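Local structure of flagellar hook-associated protein (Burkholderia pseudomallei, 4UT1) at residues Gln156-Leu161 and Gln298-Ala303. The protein is a hook-associated protein of the bacterial flagellum that probably serves as a structural part of the junction between hook and filament. Sequence-based numbering, arbitrary orientation.
Sequences QQYSQL and QTLDPA. With EDO (1,2-ethanediol), chain G.
Y158 and L161, a turn apart on one helix, receive L300 and A303 of another in a small, buried contact made mainly of carbon-to-carbon packing, with no hydrogen bond between the two segments. L300 reaches across with one methyl: its CD1 lies at the edge of the Y158 ring, near the ring plane and 3.6 Å from Y158 CD1, while the same methyl rests 3.8 Å from CB of L161. With CG anti to the backbone N (chi1 -172°), the L300 side chain carries its CD1 methyl across to helix 134-193, and leucine and tyrosine, each reaching over from its own helix, lie alongside one another. Farther out along the ring, CB of A303 approaches obliquely, 3.5 Å from the OH of Y158.

The segments belong to helices 134-193 and 287-322 in the elongated helical bundle of FlgK; the axes of these two short pieces come within 10.5 Å, their directions 148° apart and so roughly antiparallel. Helix 593-630 closes the tyrosine side, where I604 touches both Y158 and A303, and helix 80-106 covers L161 through Q101 and L102. P302 has no amide hydrogen to give to the preceding turn, and helix 287-322 kinks there; A303 N nevertheless bonds to T299 O at 2.9 Å.

The Y158 hydroxyl, next to the A303 methyl, is hydrogen-bonded to Y600 OH, which ties the far end of the ring to helix 593-630, and T299 OG1 bonds to Y95 OH. D301 OD1 forms a salt bridge with R162, the residue after L161, adding an ionic link between the two helices beside the leucine packing.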
loop_
_atom_site.group_PDB
_atom_site.type_symbol
_atom_site.label_atom_id
_atom_site.label_comp_id
_atom_site.label_asym_id
_atom_site.label_seq_id
_atom_site.Cartn_x
_atom_site.Cartn_y
_atom_site.Cartn_z
ATOM N N GLN A 156 2.738 4.624 13.609
ATOM C CA GLN A 156 3.655 5.325 14.506
ATOM C C GLN A 156 5.022 4.649 14.552
ATOM O O GLN A 156 6.047 5.330 14.546
ATOM C CB GLN A 156 3.075 5.408 15.914
ATOM C CG GLN A 156 1.804 6.231 16.049
ATOM C CD GLN A 156 2.054 7.726 16.002
ATOM O OE1 GLN A 156 2.973 8.245 16.650
ATOM N NE2 GLN A 156 1.230 8.433 15.232
ATOM N N GLN A 157 5.045 3.319 14.612
ATOM C CA GLN A 157 6.304 2.577 14.652
ATOM C C GLN A 157 7.110 2.760 13.374
ATOM O O GLN A 157 8.328 2.988 13.410
ATOM C CB GLN A 157 6.060 1.088 14.897
ATOM C CG GLN A 157 7.346 0.257 14.912
ATOM C CD GLN A 157 8.225 0.562 16.128
ATOM O OE1 GLN A 157 7.731 0.673 17.252
ATOM N NE2 GLN A 157 9.521 0.703 15.903
ATOM N N TYR A 158 6.440 2.683 12.233
ATOM C CA TYR A 158 7.151 2.889 10.989
ATOM C C TYR A 158 7.722 4.298 10.894
ATOM O O TYR A 158 8.873 4.468 10.495
ATOM C CB TYR A 158 6.243 2.565 9.790
ATOM C CG TYR A 158 6.291 1.086 9.502
ATOM C CD1 TYR A 158 7.404 0.527 8.884
ATOM C CD2 TYR A 158 5.257 0.234 9.902
ATOM C CE1 TYR A 158 7.487 -0.817 8.640
ATOM C CE2 TYR A 158 5.331 -1.114 9.661
ATOM C CZ TYR A 158 6.441 -1.643 9.035
ATOM O OH TYR A 158 6.519 -2.994 8.802
ATOM N N SER A 159 6.959 5.310 11.292
ATOM C CA SER A 159 7.460 6.670 11.186
ATOM C C SER A 159 8.565 6.896 12.220
ATOM O O SER A 159 9.471 7.694 12.014
ATOM C CB SER A 159 6.326 7.682 11.368
ATOM O OG SER A 159 5.753 7.557 12.647
ATOM N N GLN A 160 8.485 6.179 13.339
ATOM C CA GLN A 160 9.502 6.319 14.367
ATOM C C GLN A 160 10.839 5.751 13.887
ATOM O O GLN A 160 11.892 6.382 14.050
ATOM C CB GLN A 160 9.033 5.653 15.667
ATOM C CG GLN A 160 7.950 6.468 16.387
ATOM C CD GLN A 160 7.251 5.688 17.514
ATOM O OE1 GLN A 160 7.622 4.558 17.822
ATOM N NE2 GLN A 160 6.227 6.295 18.111
ATOM N N LEU A 161 10.788 4.570 13.292
ATOM C CA LEU A 161 11.948 3.981 12.644
ATOM C C LEU A 161 12.480 4.887 11.532
ATOM O O LEU A 161 13.701 5.058 11.385
ATOM C CB LEU A 161 11.600 2.603 12.078
ATOM C CG LEU A 161 11.520 1.482 13.115
ATOM C CD1 LEU A 161 11.116 0.183 12.450
ATOM C CD2 LEU A 161 12.859 1.336 13.822
ATOM N N GLN A 298 14.789 -0.444 0.861
ATOM C CA GLN A 298 14.550 -1.829 0.453
ATOM C C GLN A 298 13.698 -2.620 1.441
ATOM O O GLN A 298 13.099 -3.636 1.077
ATOM C CB GLN A 298 15.879 -2.545 0.214
ATOM C CG GLN A 298 16.756 -1.858 -0.848
ATOM C CD GLN A 298 16.091 -1.773 -2.207
ATOM O OE1 GLN A 298 15.728 -0.688 -2.675
ATOM N NE2 GLN A 298 15.927 -2.918 -2.853
ATOM N N THR A 299 13.613 -2.150 2.676
ATOM C CA THR A 299 12.845 -2.865 3.692
ATOM C C THR A 299 11.763 -1.988 4.313
ATOM O O THR A 299 10.580 -2.327 4.263
ATOM C CB THR A 299 13.771 -3.419 4.818
ATOM O OG1 THR A 299 14.574 -4.488 4.300
ATOM C CG2 THR A 299 12.957 -3.937 6.000
ATOM N N LEU A 300 12.168 -0.866 4.900
ATOM C CA LEU A 300 11.245 -0.026 5.671
ATOM C C LEU A 300 10.089 0.560 4.849
ATOM O O LEU A 300 8.913 0.343 5.164
ATOM C CB LEU A 300 12.015 1.117 6.335
ATOM C CG LEU A 300 11.214 1.963 7.326
ATOM C CD1 LEU A 300 10.951 1.161 8.588
ATOM C CD2 LEU A 300 11.948 3.262 7.656
ATOM N N ASP A 301 10.423 1.304 3.799
ATOM C CA ASP A 301 9.405 1.976 3.017
ATOM C C ASP A 301 8.531 0.961 2.271
ATOM O O ASP A 301 7.324 1.137 2.207
ATOM C CB ASP A 301 10.042 2.997 2.052
ATOM C CG ASP A 301 10.618 4.211 2.788
ATOM O OD1 ASP A 301 10.375 4.338 4.009
ATOM O OD2 ASP A 301 11.322 5.042 2.159
ATOM N N PRO A 302 9.128 -0.118 1.720
ATOM C CA PRO A 302 8.223 -1.105 1.121
ATOM C C PRO A 302 7.298 -1.730 2.146
ATOM O O PRO A 302 6.118 -1.951 1.850
ATOM C CB PRO A 302 9.180 -2.152 0.534
ATOM C CG PRO A 302 10.413 -1.353 0.213
ATOM C CD PRO A 302 10.529 -0.383 1.365
ATOM N N ALA A 303 7.815 -1.999 3.338
ATOM C CA ALA A 303 7.007 -2.664 4.348
ATOM C C ALA A 303 5.823 -1.791 4.720
ATOM O O ALA A 303 4.716 -2.292 4.861
ATOM C CB ALA A 303 7.826 -3.000 5.588
HETATM C C1 EDO G . 4.636 12.346 13.917
HETATM O O1 EDO G . 5.462 12.832 14.978
HETATM C C2 EDO G . 3.877 11.139 14.454
HETATM O O2 EDO G . 3.004 10.626 13.448
#